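PDB 4Q38: acyltransferase from Actinoplanes teichomyceticus, which transfers long aliphatic acyl chains from acyl-CoA to the amino sugar of glycopeptide antibiotics such as teicoplanin. Local coordinates for residues Val134-Val137 with Arg138-His141. Numbering follows the deposited sequence.
Sequences VPAV and RRFH
Val134 O accepts the amide of Arg138 (N to O 2.9 Å), and the same i to i+4 alpha-helical pattern joins Pro135 to Arg139, Ala136 to Phe140 and Val137 to His141. These are two successive turns near the end of helix 125-143, in the helical N-terminal domain. Pro135 has no N-H to give, and the helix is kinked there: the nitrogens of Pro135 and Ala136 make no bond to the preceding turn, while the bonds onward are intact. Among the side chains, those of Val134 and Arg138 run alongside each other toward helix 148-155, Val134 CG1 lying 3.8 Å from Arg138 CG. Bends at chi2 and chi3 (both -66°) then fold the arginine so that its guanidinium meets the His141 ring edge to edge. Arg138 NH1 gives a hydrogen bond to His141 ND1 at 3.2 Å, nearly in both planes, which helps set the turn of the imidazole and would favour ND1 as the unprotonated nitrogen. The other terminal nitrogen, Arg138 NH2, forms a salt bridge with Asp148, and Trp152 adds a cation-pi contact, so the charge is tied to the next helix. On the exposed side, Arg139 doubles back over the turn before it. A bend at chi3 lays one guanidinium face over Pro135 O and Ala136 CA, both offset toward its rim, and Arg139 NH1 packs 3.6 Å from Pro135 CB. Val137 faces inward onto Met101 and Leu155. Its carbonyl oxygen, already bonded to the His141 amide, also sits 3.4 Å above one face of the imidazole, toward the rim. With Val137 CG2 anti to the backbone N, that methyl comes within 3.6 Å of His141 NE2.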
loop_
_atom_site.group_PDB
_atom_site.type_symbol
_atom_site.label_atom_id
_atom_site.label_comp_id
_atom_site.label_asym_id
_atom_site.label_seq_id
_atom_site.Cartn_x
_atom_site.Cartn_y
_atom_site.Cartn_z
ATOM N N VAL A 134 12.394 -2.781 -8.242
ATOM C CA VAL A 134 13.084 -1.595 -7.738
ATOM C C VAL A 134 13.929 -0.890 -8.823
ATOM O O VAL A 134 13.835 0.339 -8.958
ATOM C CB VAL A 134 13.923 -1.887 -6.465
ATOM C CG1 VAL A 134 14.911 -0.763 -6.175
ATOM C CG2 VAL A 134 13.017 -2.118 -5.261
ATOM N N PRO A 135 14.752 -1.653 -9.595
ATOM C CA PRO A 135 15.568 -0.963 -10.601
ATOM C C PRO A 135 14.722 -0.192 -11.617
ATOM O O PRO A 135 15.035 0.960 -11.923
ATOM C CB PRO A 135 16.334 -2.103 -11.287
ATOM C CG PRO A 135 16.393 -3.193 -10.262
ATOM C CD PRO A 135 15.072 -3.093 -9.526
ATOM N N ALA A 136 13.650 -0.806 -12.111
ATOM C CA ALA A 136 12.745 -0.129 -13.043
ATOM C C ALA A 136 12.143 1.166 -12.466
ATOM O O ALA A 136 12.176 2.219 -13.114
ATOM C CB ALA A 136 11.634 -1.073 -13.483
ATOM N N VAL A 137 11.596 1.107 -11.253
ATOM C CA VAL A 137 10.973 2.322 -10.697
ATOM C C VAL A 137 12.026 3.381 -10.375
ATOM O O VAL A 137 11.773 4.570 -10.543
ATOM C CB VAL A 137 10.002 2.045 -9.512
ATOM C CG1 VAL A 137 10.748 1.583 -8.255
ATOM C CG2 VAL A 137 9.145 3.279 -9.228
ATOM N N ARG A 138 13.213 2.957 -9.940
ATOM C CA ARG A 138 14.295 3.907 -9.659
ATOM C C ARG A 138 14.751 4.624 -10.941
ATOM O O ARG A 138 15.104 5.810 -10.901
ATOM C CB ARG A 138 15.487 3.224 -8.959
ATOM C CG ARG A 138 15.238 2.808 -7.509
ATOM C CD ARG A 138 15.024 4.007 -6.598
ATOM N NE ARG A 138 16.227 4.838 -6.476
ATOM C CZ ARG A 138 16.229 6.172 -6.449
ATOM N NH1 ARG A 138 15.091 6.868 -6.559
ATOM N NH2 ARG A 138 17.380 6.820 -6.332
ATOM N N ARG A 139 14.731 3.913 -12.069
ATOM C CA ARG A 139 15.034 4.532 -13.370
ATOM C C ARG A 139 13.971 5.565 -13.726
ATOM O O ARG A 139 14.291 6.643 -14.224
ATOM C CB ARG A 139 15.146 3.489 -14.483
ATOM C CG ARG A 139 16.403 2.631 -14.409
ATOM C CD ARG A 139 16.654 1.864 -15.702
ATOM N NE ARG A 139 15.643 0.833 -15.977
ATOM C CZ ARG A 139 15.657 -0.407 -15.477
ATOM N NH1 ARG A 139 16.621 -0.797 -14.648
ATOM N NH2 ARG A 139 14.696 -1.262 -15.798
ATOM N N PHE A 140 12.709 5.230 -13.459
ATOM C CA PHE A 140 11.606 6.168 -13.665
ATOM C C PHE A 140 11.759 7.413 -12.788
ATOM O O PHE A 140 11.611 8.532 -13.292
ATOM C CB PHE A 140 10.240 5.490 -13.457
ATOM C CG PHE A 140 9.065 6.394 -13.729
ATOM C CD1 PHE A 140 8.736 6.768 -15.037
ATOM C CD2 PHE A 140 8.277 6.864 -12.679
ATOM C CE1 PHE A 140 7.647 7.601 -15.285
ATOM C CE2 PHE A 140 7.187 7.692 -12.921
ATOM C CZ PHE A 140 6.875 8.063 -14.227
ATOM N N HIS A 141 12.063 7.222 -11.494
ATOM C CA HIS A 141 12.367 8.346 -10.586
ATOM C C HIS A 141 13.428 9.264 -11.154
ATOM O O HIS A 141 13.281 10.502 -11.155
ATOM C CB HIS A 141 12.823 7.859 -9.197
ATOM C CG HIS A 141 11.738 7.184 -8.381
ATOM N ND1 HIS A 141 12.017 6.392 -7.323
ATOM C CD2 HIS A 141 10.344 7.190 -8.511
ATOM C CE1 HIS A 141 10.866 5.930 -6.787
ATOM N NE2 HIS A 141 9.841 6.411 -7.519
#